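Local coordinates for protein ORF98 PTP-2 (Cydia pomonella granulosis virus, PDB 6I28) that probably removes phosphate from tyrosine and from serine or threonine residues of proteins, as a viral member of the dual-specificity phosphatase family, at residues L18-F23 against S109-L114; G22-V27 against G136-H141; V43-S48 against E83-Y88. All coordinates share one frame; numbering follows the deposited sequence.

Contact 1. Residues L18-F23 against S109-L114; sequences LFVGGF and SRSATL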
loop_
_atom_site.group_PDB
_atom_site.type_symbol
_atom_site.label_atom_id
_atom_site.label_comp_id
_atom_site.label_asym_id
_atom_site.label_seq_id
_atom_site.Cartn_x
_atom_site.Cartn_y
_atom_site.Cartn_z
ATOM N N LEU A 18 -3.828 -1.584 -8.184
ATOM C CA LEU A 18 -2.693 -1.261 -7.336
ATOM C C LEU A 18 -1.361 -1.597 -7.984
ATOM O O LEU A 18 -1.217 -2.672 -8.580
ATOM C CB LEU A 18 -2.747 -2.052 -6.000
ATOM C CG LEU A 18 -3.881 -1.774 -5.046
ATOM C CD1 LEU A 18 -3.719 -2.697 -3.859
ATOM C CD2 LEU A 18 -3.936 -0.280 -4.617
ATOM N N PHE A 19 -0.417 -0.660 -7.870
ATOM C CA PHE A 19 1.027 -0.847 -8.021
ATOM C C PHE A 19 1.741 -0.688 -6.682
ATOM O O PHE A 19 1.321 0.083 -5.811
ATOM C CB PHE A 19 1.625 0.155 -9.008
ATOM C CG PHE A 19 1.075 0.060 -10.388
ATOM C CD1 PHE A 19 -0.160 0.573 -10.717
ATOM C CD2 PHE A 19 1.818 -0.529 -11.381
ATOM C CE1 PHE A 19 -0.612 0.474 -12.001
ATOM C CE2 PHE A 19 1.337 -0.617 -12.659
ATOM C CZ PHE A 19 0.135 -0.132 -12.959
ATOM N N VAL A 20 2.826 -1.447 -6.504
ATOM C CA VAL A 20 3.722 -1.296 -5.354
ATOM C C VAL A 20 5.165 -1.128 -5.844
ATOM O O VAL A 20 5.626 -1.849 -6.740
ATOM C CB VAL A 20 3.654 -2.500 -4.399
ATOM C CG1 VAL A 20 4.744 -2.359 -3.383
ATOM C CG2 VAL A 20 2.317 -2.646 -3.815
ATOM N N GLY A 21 5.881 -0.169 -5.282
ATOM C CA GLY A 21 7.258 0.026 -5.661
ATOM C C GLY A 21 8.041 0.811 -4.644
ATOM O O GLY A 21 7.571 1.076 -3.531
ATOM N N GLY A 22 9.244 1.195 -5.058
ATOM C CA GLY A 22 10.147 1.892 -4.165
ATOM C C GLY A 22 10.373 3.336 -4.562
ATOM O O GLY A 22 9.516 3.953 -5.183
ATOM N N PHE A 23 11.527 3.866 -4.211
ATOM C CA PHE A 23 11.957 5.196 -4.620
ATOM C C PHE A 23 13.460 5.255 -4.415
ATOM O O PHE A 23 13.965 4.958 -3.314
ATOM C CB PHE A 23 11.233 6.333 -3.855
ATOM C CG PHE A 23 11.716 7.705 -4.290
ATOM C CD1 PHE A 23 11.427 8.170 -5.568
ATOM C CD2 PHE A 23 12.479 8.504 -3.448
ATOM C CE1 PHE A 23 11.902 9.394 -6.018
ATOM C CE2 PHE A 23 12.954 9.728 -3.890
ATOM C CZ PHE A 23 12.671 10.161 -5.195
ATOM N N SER A 109 8.247 -3.568 2.158
ATOM C CA SER A 109 7.740 -3.634 3.530
ATOM C C SER A 109 6.647 -2.586 3.802
ATOM O O SER A 109 5.462 -2.938 3.856
ATOM C CB SER A 109 8.908 -3.493 4.505
ATOM O OG SER A 109 8.458 -3.625 5.849
ATOM N N ARG A 110 6.995 -1.298 3.923
ATOM C CA ARG A 110 5.963 -0.303 4.214
ATOM C C ARG A 110 4.836 -0.342 3.181
ATOM O O ARG A 110 3.667 -0.550 3.523
ATOM C CB ARG A 110 6.558 1.110 4.246
ATOM C CG ARG A 110 6.915 1.629 5.631
ATOM C CD ARG A 110 7.695 2.906 5.656
ATOM N NE ARG A 110 8.981 2.746 5.009
ATOM C CZ ARG A 110 9.973 3.618 5.033
ATOM N NH1 ARG A 110 9.867 4.754 5.706
ATOM N NH2 ARG A 110 11.089 3.330 4.383
ATOM N N SER A 111 5.175 -0.076 1.903
ATOM C CA SER A 111 4.164 -0.018 0.834
ATOM C C SER A 111 3.457 -1.359 0.693
ATOM O O SER A 111 2.212 -1.418 0.554
ATOM C CB SER A 111 4.823 0.395 -0.488
ATOM O OG SER A 111 5.911 -0.482 -0.794
ATOM N N ALA A 112 4.230 -2.457 0.792
ATOM C CA ALA A 112 3.634 -3.784 0.662
ATOM C C ALA A 112 2.619 -4.059 1.772
ATOM O O ALA A 112 1.592 -4.708 1.540
ATOM C CB ALA A 112 4.711 -4.858 0.681
ATOM N N THR A 113 2.886 -3.557 2.978
ATOM C CA THR A 113 1.965 -3.714 4.092
ATOM C C THR A 113 0.610 -3.087 3.797
ATOM O O THR A 113 -0.442 -3.692 4.010
ATOM C CB THR A 113 2.611 -3.147 5.348
ATOM O OG1 THR A 113 3.684 -4.027 5.767
ATOM C CG2 THR A 113 1.627 -3.043 6.551
ATOM N N LEU A 114 0.594 -1.854 3.280
ATOM C CA LEU A 114 -0.692 -1.250 2.941
ATOM C C LEU A 114 -1.408 -1.968 1.808
ATOM O O LEU A 114 -2.647 -2.091 1.848
ATOM C CB LEU A 114 -0.519 0.231 2.603
ATOM C CG LEU A 114 -1.747 1.066 2.213
ATOM C CD1 LEU A 114 -2.791 1.003 3.300
ATOM C CD2 LEU A 114 -1.352 2.516 1.891
#
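Val20 presents one methyl to the first turn of the helix that follows the phosphatase signature loop. Its CG1 sits 3.4 Å from Ser111 OG and 4.0 Å from Ser111 CB, and Ala112 N lies a little farther from the same CG1, at 4.2 Å. That methyl is anti to the backbone N of Val20 (chi1 171°), which carries it off the strand toward the serine. On the other side, a chi1 of 55° turns the hydroxyl of Ser111 to the strand, where Ser111 OG meets the valine methyl and also the carbonyl Gly21 O at 3.6 Å, a near approach and not a bond. Gly21 brings only backbone, and the closest alpha carbons, those of Val20 and Ser111, are 6.3 Å apart.

Ser111 sits in the first turn of its helix, whose start is held by a doubly used carbonyl. Ser109 O accepts both Thr113 N and Thr113 OG1, each at 2.8 Å, from opposite faces of the carbonyl plane, so the threonine hydroxyl backs up the first helical bond. Ser109 OG is engaged elsewhere, with Asp71 and Ser143, and caps nothing.

The HCxxGxxR signature of cysteine-dependent phosphatases runs from His103 to Arg110, so Ser111 directly follows its arginine. The Ser111 side chain touches Cys104, the signature cysteine. A bound calcium ion lies about 7 Å from the Ser111 side chain.

Strand 18-21 and helix 110-114 run nearly antiparallel, at 158°. The strand sits in the central sheet between strands 11-13 and 100-103; Phe19 points to the other face and meets Phe33 of helix 27-36, while helix 110-123 covers the face of Val20, with helices 82-95 and 144-151 beside it.

Contact 2. Residues G22-V27 against G136-H141; sequences GFYGDV and GKRAVH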
loop_
_atom_site.group_PDB
_atom_site.type_symbol
_atom_site.label_atom_id
_atom_site.label_comp_id
_atom_site.label_asym_id
_atom_site.label_seq_id
_atom_site.Cartn_x
_atom_site.Cartn_y
_atom_site.Cartn_z
ATOM N N GLY A 22 9.244 1.195 -5.058
ATOM C CA GLY A 22 10.147 1.892 -4.165
ATOM C C GLY A 22 10.373 3.336 -4.562
ATOM O O GLY A 22 9.516 3.953 -5.183
ATOM N N PHE A 23 11.527 3.866 -4.211
ATOM C CA PHE A 23 11.957 5.196 -4.620
ATOM C C PHE A 23 13.460 5.255 -4.415
ATOM O O PHE A 23 13.965 4.958 -3.314
ATOM C CB PHE A 23 11.233 6.333 -3.855
ATOM C CG PHE A 23 11.716 7.705 -4.290
ATOM C CD1 PHE A 23 11.427 8.170 -5.568
ATOM C CD2 PHE A 23 12.479 8.504 -3.448
ATOM C CE1 PHE A 23 11.902 9.394 -6.018
ATOM C CE2 PHE A 23 12.954 9.728 -3.890
ATOM C CZ PHE A 23 12.671 10.161 -5.195
ATOM N N TYR A 24 14.187 5.672 -5.456
ATOM C CA TYR A 24 15.646 5.593 -5.447
ATOM C C TYR A 24 16.276 6.902 -5.879
ATOM O O TYR A 24 17.463 6.921 -6.215
ATOM C CB TYR A 24 16.135 4.445 -6.336
ATOM C CG TYR A 24 15.389 3.175 -6.067
ATOM C CD1 TYR A 24 15.848 2.269 -5.123
ATOM C CD2 TYR A 24 14.189 2.914 -6.709
ATOM C CE1 TYR A 24 15.135 1.110 -4.844
ATOM C CE2 TYR A 24 13.465 1.774 -6.427
ATOM C CZ TYR A 24 13.955 0.871 -5.505
ATOM O OH TYR A 24 13.241 -0.277 -5.233
ATOM N N GLY A 25 15.512 7.994 -5.826
ATOM C CA GLY A 25 16.049 9.319 -6.039
ATOM C C GLY A 25 15.968 9.803 -7.462
ATOM O O GLY A 25 16.483 10.898 -7.764
ATOM N N ASP A 26 15.365 9.015 -8.352
ATOM C CA ASP A 26 15.140 9.420 -9.734
ATOM C C ASP A 26 13.644 9.663 -9.891
ATOM O O ASP A 26 12.855 8.761 -10.210
ATOM C CB ASP A 26 15.664 8.389 -10.711
ATOM C CG ASP A 26 15.493 8.818 -12.156
ATOM O OD1 ASP A 26 14.825 9.844 -12.440
ATOM O OD2 ASP A 26 16.018 8.113 -13.025
ATOM N N VAL A 27 13.243 10.908 -9.681
ATOM C CA VAL A 27 11.827 11.191 -9.833
ATOM C C VAL A 27 11.423 11.140 -11.297
ATOM O O VAL A 27 10.240 10.967 -11.592
ATOM C CB VAL A 27 11.470 12.555 -9.221
ATOM C CG1 VAL A 27 11.712 12.540 -7.726
ATOM C CG2 VAL A 27 12.288 13.646 -9.849
ATOM N N GLY A 136 3.220 -13.378 -5.149
ATOM C CA GLY A 136 3.242 -13.928 -6.484
ATOM C C GLY A 136 3.479 -12.919 -7.586
ATOM O O GLY A 136 3.925 -13.310 -8.669
ATOM N N LYS A 137 3.171 -11.632 -7.360
ATOM C CA LYS A 137 3.444 -10.611 -8.369
ATOM C C LYS A 137 4.715 -9.811 -8.090
ATOM O O LYS A 137 5.370 -9.356 -9.035
ATOM C CB LYS A 137 2.265 -9.631 -8.500
ATOM C CG LYS A 137 0.871 -10.286 -8.566
ATOM C CD LYS A 137 0.335 -10.444 -10.029
ATOM C CE LYS A 137 -1.161 -10.844 -10.058
ATOM N NZ LYS A 137 -1.984 -9.858 -10.839
ATOM N N ARG A 138 5.089 -9.666 -6.822
ATOM C CA ARG A 138 6.288 -8.929 -6.442
ATOM C C ARG A 138 6.766 -9.538 -5.140
ATOM O O ARG A 138 5.991 -9.603 -4.179
ATOM C CB ARG A 138 6.001 -7.451 -6.235
ATOM C CG ARG A 138 7.250 -6.594 -5.821
ATOM C CD ARG A 138 6.843 -5.155 -5.564
ATOM N NE ARG A 138 7.965 -4.300 -5.144
ATOM C CZ ARG A 138 8.881 -3.773 -5.961
ATOM N NH1 ARG A 138 8.824 -4.006 -7.268
ATOM N NH2 ARG A 138 9.868 -3.006 -5.481
ATOM N N ALA A 139 8.013 -9.985 -5.105
ATOM C CA ALA A 139 8.585 -10.509 -3.867
ATOM C C ALA A 139 8.568 -9.401 -2.822
ATOM O O ALA A 139 9.289 -8.423 -2.956
ATOM C CB ALA A 139 9.998 -11.015 -4.092
ATOM N N VAL A 140 7.745 -9.530 -1.799
ATOM C CA VAL A 140 7.673 -8.565 -0.708
ATOM C C VAL A 140 8.033 -9.282 0.586
ATOM O O VAL A 140 8.038 -10.523 0.657
ATOM C CB VAL A 140 6.267 -7.925 -0.626
ATOM C CG1 VAL A 140 5.980 -7.150 -1.871
ATOM C CG2 VAL A 140 5.224 -9.057 -0.439
ATOM N N HIS A 141 8.364 -8.501 1.604
ATOM C CA HIS A 141 8.808 -9.044 2.883
ATOM C C HIS A 141 8.520 -8.022 3.982
ATOM O O HIS A 141 9.426 -7.304 4.427
ATOM C CB HIS A 141 10.300 -9.395 2.849
ATOM C CG HIS A 141 10.726 -10.298 3.966
ATOM N ND1 HIS A 141 11.708 -9.956 4.871
ATOM C CD2 HIS A 141 10.287 -11.522 4.338
ATOM C CE1 HIS A 141 11.874 -10.939 5.739
ATOM N NE2 HIS A 141 11.030 -11.906 5.434
#
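Arg138 reaches toward Gly22 and Tyr24 with its chain extended as far as NE: CG is anti to the backbone N (chi1 180°), the next two torsions are extended as well, and a chi4 of 79° turns the guanidinium across the chain. The group thus stands well out from the loop after helix 127-137. Tyr24 answers from the loop after strand 18-21, its ring swung back over its own chain by chi1 of -48°, which lays Tyr24 OH 3.9 Å from Gly22 CA. The glycine brings only backbone to this spot, and the phenol oxygen comes up close against it.

The two segments come near each other without bonding directly. Arg138 NH2 is 4.3 Å from Tyr24 OH, which lies at the edge of the guanidinium and near its plane, and equally 4.3 Å from Gly22 N, which approaches obliquely. The third party is Asp10: its OD2 makes a salt bridge with Arg138 NH2 and a hydrogen bond with Tyr24 OH. The remaining guanidinium partners are Thr12 OG1 for NH1, Gly107 O for NE and Ala106 O for NH2 again.

All three guanidinium nitrogens are thus engaged, which fixes the rotation of the group. One carboxylate joins arginine to tyrosine, and two carbonyls tie the same arginine to the signature loop, so the contact is polar and bridged, and Asp10 probably offsets the charge of the guanidinium.

Contact 3. Residues V43-S48 against E83-Y88; sequences VSLIDS and EMLFNY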
loop_
_atom_site.group_PDB
_atom_site.type_symbol
_atom_site.label_atom_id
_atom_site.label_comp_id
_atom_site.label_asym_id
_atom_site.label_seq_id
_atom_site.Cartn_x
_atom_site.Cartn_y
_atom_site.Cartn_z
ATOM N N VAL A 43 0.449 7.084 -3.301
ATOM C CA VAL A 43 0.576 7.152 -1.849
ATOM C C VAL A 43 2.056 6.953 -1.523
ATOM O O VAL A 43 2.609 5.849 -1.709
ATOM C CB VAL A 43 -0.279 6.086 -1.130
ATOM C CG1 VAL A 43 -0.099 6.114 0.366
ATOM C CG2 VAL A 43 -1.719 6.264 -1.521
ATOM N N SER A 44 2.631 7.907 -0.876
ATOM C CA SER A 44 4.057 7.920 -0.526
ATOM C C SER A 44 4.161 7.641 0.968
ATOM O O SER A 44 3.761 8.469 1.814
ATOM C CB SER A 44 4.709 9.266 -0.872
ATOM O OG SER A 44 4.724 9.588 -2.249
ATOM N N LEU A 45 4.732 6.503 1.315
ATOM C CA LEU A 45 4.935 6.084 2.697
ATOM C C LEU A 45 6.445 6.123 2.936
ATOM O O LEU A 45 7.160 5.120 2.796
ATOM C CB LEU A 45 4.381 4.728 2.898
ATOM C CG LEU A 45 2.888 4.567 2.673
ATOM C CD1 LEU A 45 2.570 3.100 2.978
ATOM C CD2 LEU A 45 2.087 5.509 3.431
ATOM N N ILE A 46 6.950 7.312 3.244
ATOM C CA ILE A 46 8.385 7.528 3.362
ATOM C C ILE A 46 8.713 8.401 4.564
ATOM O O ILE A 46 7.887 9.179 5.041
ATOM C CB ILE A 46 9.006 8.153 2.088
ATOM C CG1 ILE A 46 8.406 9.541 1.816
ATOM C CG2 ILE A 46 8.736 7.283 0.857
ATOM C CD1 ILE A 46 8.904 10.223 0.585
ATOM N N ASP A 47 9.964 8.248 5.028
ATOM C CA ASP A 47 10.521 9.043 6.120
ATOM C C ASP A 47 11.416 10.158 5.595
ATOM O O ASP A 47 11.904 10.963 6.383
ATOM C CB ASP A 47 11.337 8.117 7.078
ATOM C CG ASP A 47 12.457 7.322 6.371
ATOM O OD1 ASP A 47 12.140 6.362 5.625
ATOM O OD2 ASP A 47 13.665 7.629 6.644
ATOM N N SER A 48 11.619 10.228 4.273
ATOM C CA SER A 48 12.401 11.272 3.629
ATOM C C SER A 48 11.475 12.404 3.191
ATOM O O SER A 48 10.267 12.378 3.439
ATOM C CB SER A 48 13.192 10.696 2.450
ATOM O OG SER A 48 12.384 10.077 1.455
ATOM N N GLU A 83 -6.394 3.253 8.885
ATOM C CA GLU A 83 -7.801 3.454 8.517
ATOM C C GLU A 83 -7.947 4.577 7.499
ATOM O O GLU A 83 -8.586 4.391 6.458
ATOM C CB GLU A 83 -8.652 3.742 9.743
ATOM C CG GLU A 83 -10.112 3.885 9.389
ATOM C CD GLU A 83 -10.775 2.576 9.048
ATOM O OE1 GLU A 83 -10.184 1.522 9.361
ATOM O OE2 GLU A 83 -11.900 2.617 8.474
ATOM N N MET A 84 -7.317 5.722 7.743
ATOM C CA MET A 84 -7.336 6.821 6.782
ATOM C C MET A 84 -6.755 6.378 5.440
ATOM O O MET A 84 -7.336 6.612 4.373
ATOM C CB MET A 84 -6.558 8.017 7.362
ATOM C CG MET A 84 -6.518 9.267 6.488
ATOM S SD MET A 84 -5.245 9.116 5.182
ATOM C CE MET A 84 -3.736 9.360 6.136
ATOM N N LEU A 85 -5.656 5.626 5.461
ATOM C CA LEU A 85 -5.056 5.191 4.210
ATOM C C LEU A 85 -5.984 4.249 3.455
ATOM O O LEU A 85 -6.146 4.348 2.241
ATOM C CB LEU A 85 -3.732 4.497 4.503
ATOM C CG LEU A 85 -2.592 5.478 4.846
ATOM C CD1 LEU A 85 -1.460 4.718 5.493
ATOM C CD2 LEU A 85 -2.100 6.248 3.577
ATOM N N PHE A 86 -6.548 3.276 4.156
ATOM C CA PHE A 86 -7.521 2.395 3.523
ATOM C C PHE A 86 -8.656 3.142 2.846
ATOM O O PHE A 86 -9.010 2.843 1.691
ATOM C CB PHE A 86 -8.095 1.374 4.500
ATOM C CG PHE A 86 -9.129 0.472 3.865
ATOM C CD1 PHE A 86 -8.755 -0.647 3.149
ATOM C CD2 PHE A 86 -10.470 0.821 3.874
ATOM C CE1 PHE A 86 -9.681 -1.408 2.547
ATOM C CE2 PHE A 86 -11.388 0.050 3.239
ATOM C CZ PHE A 86 -10.981 -1.108 2.637
ATOM N N ASN A 87 -9.249 4.105 3.559
ATOM C CA ASN A 87 -10.376 4.859 3.031
ATOM C C ASN A 87 -9.964 5.699 1.853
ATOM O O ASN A 87 -10.718 5.806 0.880
ATOM C CB ASN A 87 -10.960 5.704 4.117
ATOM C CG ASN A 87 -11.719 4.892 5.095
ATOM O OD1 ASN A 87 -12.351 3.921 4.736
ATOM N ND2 ASN A 87 -11.665 5.282 6.357
ATOM N N TYR A 88 -8.745 6.252 1.870
ATOM C CA TYR A 88 -8.241 6.956 0.700
ATOM C C TYR A 88 -8.161 6.037 -0.514
ATOM O O TYR A 88 -8.667 6.342 -1.609
ATOM C CB TYR A 88 -6.892 7.547 1.016
ATOM C CG TYR A 88 -6.295 8.357 -0.091
ATOM C CD1 TYR A 88 -6.651 9.696 -0.285
ATOM C CD2 TYR A 88 -5.385 7.796 -0.974
ATOM C CE1 TYR A 88 -6.078 10.397 -1.288
ATOM C CE2 TYR A 88 -4.807 8.524 -1.977
ATOM C CZ TYR A 88 -5.149 9.844 -2.134
ATOM O OH TYR A 88 -4.551 10.511 -3.184
#
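Just beside Val43, which meets Leu85 and Tyr88, Ser44 OG is gripped by two imidazoles, His103 NE2 and His64 NE2. In this cysteine-dependent phosphatase fold a central sheet is sandwiched by helices, and the serine shows the division: its CB leaves the strand opposite to that of Val43, so the polar pair of histidines and helix 82-95 lie on different faces. His103 opens the signature sequence, and Ser44 probably helps to position it.

Between the strand and helix 82-95 the touching groups are all carbon. Val43 spreads its two methyls over two residues one helical turn apart: CG1, anti to the backbone N (chi1 177°), meets Leu85 CD2 at 3.8 Å, and CG2 comes obliquely to the Tyr88 ring, 3.9 Å from CE2. Strand 43-46 and helix 83-88 run nearly antiparallel (155°), their axes 11.4 Å apart. Leu114 of helix 110-123 touches Val43, Leu45 and Leu85, closing the cluster, and Leu65 of the neighbouring strand packs on Leu85 and Tyr88. The Tyr88 ring is anchored at its far end by OH bonding to Gly62 O. Further along the strand, Leu45 and Leu85 run alongside in opposite senses, Leu45 CD2 stopping 4.2 Å from Leu85 CD1.

In the fold
Contacts 1 and 3 are buried and set helices on one face of the same central sheet, through strands 18-21 and 41-46; contact 2 lies nearer the surface and joins two loops. Contact 3 is apolar across the interface, contact 1 mixes a methyl with a hydroxyl, and contact 2 is polar and bridged by an outside carboxylate. Helix 110-123 links the first and third: Leu114 CD1 packs on Leu85 CB at 3.8 Å, and the signature arginine, Arg110 NH1, makes a 2.8 Å salt bridge with Asp47 OD1. Contacts 1 and 2 share Gly22 and Phe23 and touch where Ala112 CB meets Val140 CG1, whereas contacts 2 and 3 do not touch.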